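Local coordinates for protein putative histidinol-phosphate aminotransferase (Erwinia carotovora atroseptica, PDB 3LY1) that binds pyridoxal 5'-phosphate and probably acts as an aminotransferase, perhaps on histidinol phosphate, at residues S77-I85 / Y102-K110; N149-I157 / L288-F296. All coordinates share one frame; numbering follows the deposited sequence.

Following the chain from the N terminus, contact 1 comes first. It closes a short loop of 16 residues that includes strand 94-98, bringing helix 76-88 against helix 104-111. Contact 2 opens later and lies in series with it. It spans 130 residues, joining the loop after strand 143-148 to the segment that leads into strand 294-298. Contact 1 lies within the large domain built round the seven-stranded sheet. Contact 2 ties that domain to the small two-stranded sheet of 294-298 and 327-331. The contact centres lie about 19 Å apart. They meet at the cofactor, where Y102 of contact 1 packs on N152 of contact 2.

Contact 1: S77-I85 / Y102-K110; sequences SSEGIRAAI and YGDGEHFAK. With PLP (pyridoxal-5'-phosphate), chain E; EDO (1,2-ethanediol), chain L; EDO (1,2-ethanediol), chain G; EDO (1,2-ethanediol), chain J.
The F108 ring has the side chain of R82 over one face and H107 CD2, offset toward the rim, over the other. R82 CB sits 3.7 Å from the centroid of the F108 ring, only 9° off its normal, a CH-pi contact. R82 CG touches CE1 on the same face. The Y102 ring lies with one face over the pyridine ring of PLP; I81 CD1 comes to its edge, 3.8 Å from Y102 CE2. R82 swings CG away from its own amide (chi1 -171°), which runs the chain across F108 before it bends back to its own helix. There NE and NH2 both grip E79 OE1, NE at 2.6 Å. The helices 77-85 and 104-110 cross at -41° on one side of the large sheet of the fold type I PLP-dependent enzymes. Helix 76-88 points its N terminus at the PLP phosphate. S77 N and OG both hydrogen-bond to O2P, with S77 N 2.7 Å from PLP O2P. S78 N donates to O1P; S78 OG lies on O1P too, but its 2.5 Å from PLP O1P is doubtfully short. K243 of the second subunit also hydrogen-bonds to S78 OG. I85 CG2 packs on F108 CB at 3.9 Å.

Contact 2: N149-I157 / L288-F296; sequences NPNNPTGTI and LPSEGNFVF. With PLP (pyridoxal-5'-phosphate), chain E.
F294 reaches into the turn 151-155 with its ring edge toward two backbone carbonyls. N151 O and P153 O both lie near the ring plane; the first is 3.3 Å from F294 CZ and the second 3.3 Å from F294 CE2. A chi1 of 52° tucks the ring in over its own backbone and brings it there. Y182 meets F294 edge-to-face. F296, two residues on along the same strand, turns the same way toward the turn. Its side chain lies beside P153 and points the same way, with P153 CB 3.7 Å from F296 CE1. T154 and L288 meet at a slant, L288 CD1 against T154 CB at 3.7 Å. T156 CG2 comes against P289 CD, and I157 CG2 rests on E291 CB. P150 crosses E291 at about a right angle, its CG touching CB.

Residues 149-155 are the NPxNPTG motif, which follows strand 143-148 in the large domain of fold type I PLP-dependent enzymes. Both of its Asn-Pro peptide bonds, before P150 and P153, are cis. The turn at 151-155 is held by a hydrogen bond from G155 N to N151 O. G155 has a positive phi (84°), and its backbone packs close to S290, with the two CA atoms of G155 and S290 4.7 Å apart. E291 N then donates to G155 O across the contact at 2.9 Å. A water joins T154 O, L288 O and F296 N.

N152 carries the turn to the cofactor. Its ND2 donates to PLP O3 at 2.8 Å. R329, on strand 327-331, hydrogen-bonds to N152 OD1. The carboxylate of E291 turns from the contact, and its OE1 accepts from the backbone N atoms of N187 and D188.

Contact 1: S77-I85 / Y102-K110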
loop_
_atom_site.group_PDB
_atom_site.type_symbol
_atom_site.label_atom_id
_atom_site.label_comp_id
_atom_site.label_asym_id
_atom_site.label_seq_id
_atom_site.Cartn_x
_atom_site.Cartn_y
_atom_site.Cartn_z
ATOM N N SER A 77 -5.858 -2.676 6.660
ATOM C CA SER A 77 -5.253 -3.153 7.872
ATOM C C SER A 77 -4.311 -4.343 7.600
ATOM O O SER A 77 -3.516 -4.719 8.490
ATOM C CB SER A 77 -6.346 -3.466 8.915
ATOM O OG SER A 77 -7.171 -4.546 8.506
ATOM N N SER A 78 -4.360 -4.931 6.391
ATOM C CA SER A 78 -3.408 -6.002 6.009
ATOM C C SER A 78 -1.969 -5.508 6.217
ATOM O O SER A 78 -1.127 -6.210 6.796
ATOM C CB SER A 78 -3.599 -6.454 4.542
ATOM O OG SER A 78 -4.925 -6.921 4.246
ATOM N N GLU A 79 -1.711 -4.285 5.781
ATOM C CA GLU A 79 -0.394 -3.656 5.920
ATOM C C GLU A 79 -0.059 -3.262 7.351
ATOM O O GLU A 79 1.097 -3.347 7.754
ATOM C CB GLU A 79 -0.190 -2.491 4.942
ATOM C CG GLU A 79 -0.073 -2.926 3.458
ATOM C CD GLU A 79 1.169 -3.748 3.102
ATOM O OE1 GLU A 79 2.069 -4.013 3.948
ATOM O OE2 GLU A 79 1.271 -4.133 1.899
ATOM N N GLY A 80 -1.077 -2.950 8.131
ATOM C CA GLY A 80 -0.943 -2.747 9.587
ATOM C C GLY A 80 -0.507 -3.961 10.362
ATOM O O GLY A 80 0.382 -3.868 11.217
ATOM N N ILE A 81 -1.062 -5.124 10.011
ATOM C CA ILE A 81 -0.686 -6.363 10.665
ATOM C C ILE A 81 0.771 -6.664 10.357
ATOM O O ILE A 81 1.545 -6.969 11.267
ATOM C CB ILE A 81 -1.557 -7.563 10.220
ATOM C CG1 ILE A 81 -3.030 -7.302 10.539
ATOM C CG2 ILE A 81 -1.012 -8.860 10.879
ATOM C CD1 ILE A 81 -4.069 -8.193 9.752
ATOM N N ARG A 82 1.141 -6.559 9.081
ATOM C CA ARG A 82 2.537 -6.727 8.662
ATOM C C ARG A 82 3.487 -5.805 9.410
ATOM O O ARG A 82 4.457 -6.257 10.000
ATOM C CB ARG A 82 2.717 -6.573 7.142
ATOM C CG ARG A 82 4.152 -6.967 6.714
ATOM C CD ARG A 82 4.475 -6.628 5.246
ATOM N NE ARG A 82 4.155 -5.241 4.980
ATOM C CZ ARG A 82 4.865 -4.206 5.396
ATOM N NH1 ARG A 82 5.995 -4.352 6.117
ATOM N NH2 ARG A 82 4.428 -3.008 5.131
ATOM N N ALA A 83 3.190 -4.520 9.433
ATOM C CA ALA A 83 4.055 -3.541 10.060
ATOM C C ALA A 83 4.185 -3.754 11.572
ATOM O O ALA A 83 5.296 -3.638 12.117
ATOM C CB ALA A 83 3.571 -2.130 9.773
ATOM N N ALA A 84 3.064 -4.096 12.219
ATOM C CA ALA A 84 3.045 -4.382 13.637
ATOM C C ALA A 84 3.947 -5.554 13.932
ATOM O O ALA A 84 4.764 -5.476 14.845
ATOM C CB ALA A 84 1.623 -4.627 14.148
ATOM N N ILE A 85 3.836 -6.628 13.155
ATOM C CA ILE A 85 4.675 -7.824 13.376
ATOM C C ILE A 85 6.151 -7.522 13.084
ATOM O O ILE A 85 7.046 -7.877 13.868
ATOM C CB ILE A 85 4.198 -9.036 12.514
ATOM C CG1 ILE A 85 2.752 -9.452 12.863
ATOM C CG2 ILE A 85 5.198 -10.240 12.615
ATOM C CD1 ILE A 85 2.583 -10.035 14.219
ATOM N N TYR A 102 -7.602 -15.227 12.230
ATOM C CA TYR A 102 -7.153 -14.658 10.954
ATOM C C TYR A 102 -5.652 -14.930 10.762
ATOM O O TYR A 102 -4.841 -14.584 11.638
ATOM C CB TYR A 102 -7.462 -13.164 10.908
ATOM C CG TYR A 102 -7.253 -12.547 9.548
ATOM C CD1 TYR A 102 -8.006 -12.973 8.437
ATOM C CD2 TYR A 102 -6.310 -11.549 9.358
ATOM C CE1 TYR A 102 -7.809 -12.420 7.191
ATOM C CE2 TYR A 102 -6.097 -11.000 8.118
ATOM C CZ TYR A 102 -6.858 -11.419 7.036
ATOM O OH TYR A 102 -6.669 -10.831 5.803
ATOM N N GLY A 103 -5.309 -15.568 9.631
ATOM C CA GLY A 103 -3.976 -16.161 9.431
ATOM C C GLY A 103 -2.815 -15.219 9.152
ATOM O O GLY A 103 -1.659 -15.655 9.134
ATOM N N ASP A 104 -3.085 -13.957 8.907
ATOM C CA ASP A 104 -1.996 -13.015 8.564
ATOM C C ASP A 104 -0.984 -12.838 9.657
ATOM O O ASP A 104 0.158 -12.612 9.366
ATOM C CB ASP A 104 -2.526 -11.638 8.182
ATOM C CG ASP A 104 -3.060 -11.584 6.753
ATOM O OD1 ASP A 104 -3.259 -12.646 6.126
ATOM O OD2 ASP A 104 -3.274 -10.454 6.258
ATOM N N GLY A 105 -1.391 -12.897 10.922
ATOM C CA GLY A 105 -0.434 -12.778 11.999
ATOM C C GLY A 105 0.606 -13.903 11.946
ATOM O O GLY A 105 1.804 -13.642 11.940
ATOM N N GLU A 106 0.133 -15.144 11.897
ATOM C CA GLU A 106 1.007 -16.308 11.772
ATOM C C GLU A 106 1.949 -16.210 10.533
ATOM O O GLU A 106 3.156 -16.547 10.605
ATOM C CB GLU A 106 0.158 -17.587 11.743
ATOM C CG GLU A 106 0.848 -18.782 11.217
ATOM C CD GLU A 106 0.032 -20.062 11.374
ATOM O OE1 GLU A 106 -1.211 -20.016 11.374
ATOM O OE2 GLU A 106 0.650 -21.125 11.462
ATOM N N HIS A 107 1.367 -15.805 9.416
ATOM C CA HIS A 107 2.060 -15.662 8.138
ATOM C C HIS A 107 3.282 -14.756 8.260
ATOM O O HIS A 107 4.399 -15.154 7.860
ATOM C CB HIS A 107 1.081 -15.127 7.075
ATOM C CG HIS A 107 1.720 -14.763 5.771
ATOM N ND1 HIS A 107 1.964 -15.681 4.774
ATOM C CD2 HIS A 107 2.111 -13.558 5.273
ATOM C CE1 HIS A 107 2.534 -15.070 3.748
ATOM N NE2 HIS A 107 2.633 -13.783 4.022
ATOM N N PHE A 108 3.084 -13.540 8.784
ATOM C CA PHE A 108 4.179 -12.593 8.941
ATOM C C PHE A 108 5.098 -13.013 10.082
ATOM O O PHE A 108 6.325 -12.759 10.047
ATOM C CB PHE A 108 3.653 -11.149 9.106
ATOM C CG PHE A 108 2.901 -10.638 7.897
ATOM C CD1 PHE A 108 3.537 -10.491 6.669
ATOM C CD2 PHE A 108 1.569 -10.328 7.977
ATOM C CE1 PHE A 108 2.828 -10.079 5.552
ATOM C CE2 PHE A 108 0.885 -9.884 6.860
ATOM C CZ PHE A 108 1.527 -9.773 5.662
ATOM N N ALA A 109 4.549 -13.712 11.079
ATOM C CA ALA A 109 5.398 -14.212 12.167
ATOM C C ALA A 109 6.395 -15.266 11.692
ATOM O O ALA A 109 7.593 -15.267 12.083
ATOM C CB ALA A 109 4.526 -14.734 13.371
ATOM N N LYS A 110 5.921 -16.148 10.833
ATOM C CA LYS A 110 6.768 -17.148 10.195
ATOM C C LYS A 110 7.865 -16.544 9.292
ATOM O O LYS A 110 8.990 -16.996 9.325
ATOM C CB LYS A 110 5.925 -18.119 9.408
ATOM C CG LYS A 110 5.142 -19.074 10.296
ATOM C CD LYS A 110 4.781 -20.379 9.540
ATOM C CE LYS A 110 3.472 -20.280 8.830
ATOM N NZ LYS A 110 3.257 -21.418 7.815
HETATM N N1 PLP E . -8.283 -8.238 9.840
HETATM C C2 PLP E . -9.296 -9.166 9.716
HETATM C C2A PLP E . -9.797 -9.859 10.959
HETATM C C3 PLP E . -9.790 -9.449 8.442
HETATM O O3 PLP E . -10.774 -10.376 8.318
HETATM C C4 PLP E . -9.253 -8.788 7.315
HETATM C C4A PLP E . -9.862 -8.982 5.950
HETATM O O4A PLP E . -10.019 -10.141 5.603
HETATM C C5 PLP E . -8.218 -7.858 7.463
HETATM C C6 PLP E . -7.741 -7.615 8.751
HETATM C C5A PLP E . -7.596 -7.133 6.289
HETATM O O4P PLP E . -8.503 -6.288 5.557
HETATM P P PLP E . -7.993 -4.961 4.831
HETATM O O1P PLP E . -6.579 -5.084 4.357
HETATM O O2P PLP E . -8.178 -3.922 5.905
HETATM O O3P PLP E . -9.005 -4.823 3.705
HETATM C C1 EDO L . -0.320 -20.064 7.544
HETATM O O1 EDO L . 0.885 -19.295 7.649
HETATM C C2 EDO L . -1.408 -19.107 7.078
HETATM O O2 EDO L . -1.677 -18.203 8.148
HETATM C C1 EDO G . -4.362 -18.783 12.429
HETATM O O1 EDO G . -3.002 -18.468 12.092
HETATM C C2 EDO G . -5.103 -19.651 11.391
HETATM O O2 EDO G . -6.227 -20.353 12.018
HETATM C C1 EDO J . 1.060 -18.834 4.455
HETATM O O1 EDO J . 1.225 -19.320 3.114
HETATM C C2 EDO J . 2.415 -18.493 5.081
HETATM O O2 EDO J . 3.091 -19.637 5.628
#

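Contact 2: N149-I157 / L288-F296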
loop_
_atom_site.group_PDB
_atom_site.type_symbol
_atom_site.label_atom_id
_atom_site.label_comp_id
_atom_site.label_asym_id
_atom_site.label_seq_id
_atom_site.Cartn_x
_atom_site.Cartn_y
_atom_site.Cartn_z
ATOM N N ASN A 149 -11.157 -9.443 17.207
ATOM C CA ASN A 149 -12.324 -9.236 18.038
ATOM C C ASN A 149 -13.253 -8.266 17.360
ATOM O O ASN A 149 -12.986 -7.080 17.394
ATOM C CB ASN A 149 -11.942 -8.631 19.408
ATOM C CG ASN A 149 -13.009 -8.852 20.471
ATOM O OD1 ASN A 149 -13.771 -9.849 20.411
ATOM N ND2 ASN A 149 -13.115 -7.899 21.438
ATOM N N PRO A 150 -14.351 -8.749 16.740
ATOM C CA PRO A 150 -14.848 -10.117 16.562
ATOM C C PRO A 150 -13.884 -10.966 15.776
ATOM O O PRO A 150 -13.246 -10.447 14.898
ATOM C CB PRO A 150 -16.133 -9.922 15.743
ATOM C CG PRO A 150 -16.593 -8.551 16.035
ATOM C CD PRO A 150 -15.321 -7.754 16.262
ATOM N N ASN A 151 -13.775 -12.243 16.109
ATOM C CA ASN A 151 -12.851 -13.148 15.434
ATOM C C ASN A 151 -13.353 -13.488 14.038
ATOM O O ASN A 151 -14.540 -13.569 13.822
ATOM C CB ASN A 151 -12.644 -14.419 16.274
ATOM C CG ASN A 151 -11.487 -15.284 15.777
ATOM O OD1 ASN A 151 -10.449 -14.774 15.336
ATOM N ND2 ASN A 151 -11.654 -16.601 15.878
ATOM N N ASN A 152 -12.413 -13.728 13.139
ATOM C CA ASN A 152 -12.653 -14.249 11.798
ATOM C C ASN A 152 -11.875 -15.526 11.808
ATOM O O ASN A 152 -10.652 -15.491 12.017
ATOM C CB ASN A 152 -12.135 -13.240 10.746
ATOM C CG ASN A 152 -12.260 -13.742 9.292
ATOM O OD1 ASN A 152 -12.833 -14.795 9.033
ATOM N ND2 ASN A 152 -11.731 -12.960 8.336
ATOM N N PRO A 153 -12.538 -16.696 11.581
ATOM C CA PRO A 153 -13.803 -16.970 10.925
ATOM C C PRO A 153 -15.017 -17.214 11.802
ATOM O O PRO A 153 -16.108 -17.292 11.263
ATOM C CB PRO A 153 -13.483 -18.259 10.152
ATOM C CG PRO A 153 -12.626 -18.993 11.098
ATOM C CD PRO A 153 -11.722 -17.925 11.671
ATOM N N THR A 154 -14.846 -17.316 13.123
ATOM C CA THR A 154 -15.943 -17.773 13.998
ATOM C C THR A 154 -17.053 -16.719 14.144
ATOM O O THR A 154 -18.183 -17.072 14.364
ATOM C CB THR A 154 -15.452 -18.110 15.411
ATOM O OG1 THR A 154 -14.822 -16.946 15.987
ATOM C CG2 THR A 154 -14.463 -19.319 15.408
ATOM N N GLY A 155 -16.701 -15.439 14.052
ATOM C CA GLY A 155 -17.635 -14.308 14.217
ATOM C C GLY A 155 -17.913 -13.843 15.646
ATOM O O GLY A 155 -18.642 -12.884 15.858
ATOM N N THR A 156 -17.321 -14.516 16.631
ATOM C CA THR A 156 -17.639 -14.255 18.025
ATOM C C THR A 156 -16.778 -13.140 18.598
ATOM O O THR A 156 -15.702 -12.838 18.094
ATOM C CB THR A 156 -17.446 -15.510 18.859
ATOM O OG1 THR A 156 -16.111 -16.047 18.653
ATOM C CG2 THR A 156 -18.510 -16.565 18.418
ATOM N N ILE A 157 -17.269 -12.554 19.679
ATOM C CA ILE A 157 -16.474 -11.629 20.492
ATOM C C ILE A 157 -15.966 -12.295 21.769
ATOM O O ILE A 157 -16.537 -13.287 22.254
ATOM C CB ILE A 157 -17.250 -10.335 20.836
ATOM C CG1 ILE A 157 -18.523 -10.621 21.645
ATOM C CG2 ILE A 157 -17.543 -9.535 19.544
ATOM C CD1 ILE A 157 -18.345 -10.585 23.199
ATOM N N LEU A 288 -22.333 -20.414 15.389
ATOM C CA LEU A 288 -21.772 -19.582 16.442
ATOM C C LEU A 288 -22.397 -18.190 16.390
ATOM O O LEU A 288 -22.871 -17.742 15.341
ATOM C CB LEU A 288 -20.236 -19.520 16.330
ATOM C CG LEU A 288 -19.455 -20.846 16.342
ATOM C CD1 LEU A 288 -17.918 -20.636 16.349
ATOM C CD2 LEU A 288 -19.829 -21.673 17.551
ATOM N N PRO A 289 -22.432 -17.492 17.535
ATOM C CA PRO A 289 -23.007 -16.141 17.495
ATOM C C PRO A 289 -22.169 -15.273 16.536
ATOM O O PRO A 289 -20.924 -15.428 16.445
ATOM C CB PRO A 289 -22.903 -15.654 18.934
ATOM C CG PRO A 289 -22.728 -16.880 19.766
ATOM C CD PRO A 289 -22.043 -17.908 18.891
ATOM N N SER A 290 -22.863 -14.460 15.768
ATOM C CA SER A 290 -22.292 -13.678 14.685
ATOM C C SER A 290 -22.359 -12.234 15.118
ATOM O O SER A 290 -23.438 -11.703 15.354
ATOM C CB SER A 290 -23.129 -13.874 13.404
ATOM O OG SER A 290 -22.740 -12.991 12.380
ATOM N N GLU A 291 -21.200 -11.617 15.281
ATOM C CA GLU A 291 -21.110 -10.220 15.671
ATOM C C GLU A 291 -20.448 -9.359 14.582
ATOM O O GLU A 291 -20.338 -8.133 14.751
ATOM C CB GLU A 291 -20.320 -10.101 16.974
ATOM C CG GLU A 291 -20.981 -10.800 18.118
ATOM C CD GLU A 291 -22.349 -10.231 18.482
ATOM O OE1 GLU A 291 -22.599 -9.027 18.282
ATOM O OE2 GLU A 291 -23.194 -11.005 18.981
ATOM N N GLY A 292 -20.017 -10.016 13.499
ATOM C CA GLY A 292 -19.468 -9.385 12.305
ATOM C C GLY A 292 -20.458 -9.469 11.132
ATOM O O GLY A 292 -21.657 -9.500 11.344
ATOM N N ASN A 293 -19.941 -9.534 9.907
ATOM C CA ASN A 293 -20.768 -9.625 8.685
ATOM C C ASN A 293 -20.643 -11.011 8.018
ATOM O O ASN A 293 -20.612 -11.139 6.788
ATOM C CB ASN A 293 -20.459 -8.449 7.724
ATOM C CG ASN A 293 -19.028 -8.443 7.187
ATOM O OD1 ASN A 293 -18.177 -9.188 7.650
ATOM N ND2 ASN A 293 -18.775 -7.591 6.180
ATOM N N PHE A 294 -20.570 -12.046 8.859
ATOM C CA PHE A 294 -20.462 -13.442 8.407
ATOM C C PHE A 294 -20.903 -14.399 9.520
ATOM O O PHE A 294 -20.962 -13.998 10.681
ATOM C CB PHE A 294 -19.026 -13.789 8.006
ATOM C CG PHE A 294 -17.991 -13.445 9.081
ATOM C CD1 PHE A 294 -17.457 -12.168 9.154
ATOM C CD2 PHE A 294 -17.564 -14.394 9.985
ATOM C CE1 PHE A 294 -16.522 -11.833 10.118
ATOM C CE2 PHE A 294 -16.605 -14.090 10.950
ATOM C CZ PHE A 294 -16.098 -12.797 11.028
ATOM N N VAL A 295 -21.221 -15.648 9.165
ATOM C CA VAL A 295 -21.681 -16.628 10.134
ATOM C C VAL A 295 -20.865 -17.894 9.933
ATOM O O VAL A 295 -20.578 -18.314 8.771
ATOM C CB VAL A 295 -23.216 -16.927 9.969
ATOM C CG1 VAL A 295 -23.682 -18.152 10.875
ATOM C CG2 VAL A 295 -24.055 -15.696 10.230
ATOM N N PHE A 296 -20.441 -18.476 11.047
ATOM C CA PHE A 296 -19.703 -19.716 11.025
ATOM C C PHE A 296 -20.703 -20.771 11.469
ATOM O O PHE A 296 -21.281 -20.666 12.542
ATOM C CB PHE A 296 -18.489 -19.619 11.955
ATOM C CG PHE A 296 -17.354 -20.564 11.620
ATOM C CD1 PHE A 296 -16.702 -20.498 10.395
ATOM C CD2 PHE A 296 -16.869 -21.437 12.587
ATOM C CE1 PHE A 296 -15.603 -21.329 10.113
ATOM C CE2 PHE A 296 -15.758 -22.281 12.305
ATOM C CZ PHE A 296 -15.141 -22.217 11.081
HETATM N N1 PLP E . -8.283 -8.238 9.840
HETATM C C2 PLP E . -9.296 -9.166 9.716
HETATM C C2A PLP E . -9.797 -9.859 10.959
HETATM C C3 PLP E . -9.790 -9.449 8.442
HETATM O O3 PLP E . -10.774 -10.376 8.318
HETATM C C4 PLP E . -9.253 -8.788 7.315
HETATM C C4A PLP E . -9.862 -8.982 5.950
HETATM O O4A PLP E . -10.019 -10.141 5.603
HETATM C C5 PLP E . -8.218 -7.858 7.463
HETATM C C6 PLP E . -7.741 -7.615 8.751
HETATM C C5A PLP E . -7.596 -7.133 6.289
HETATM O O4P PLP E . -8.503 -6.288 5.557
HETATM P P PLP E . -7.993 -4.961 4.831
HETATM O O1P PLP E . -6.579 -5.084 4.357
HETATM O O2P PLP E . -8.178 -3.922 5.905
HETATM O O3P PLP E . -9.005 -4.823 3.705
HETATM O O HOH W 1 -20.906 -16.897 13.472
#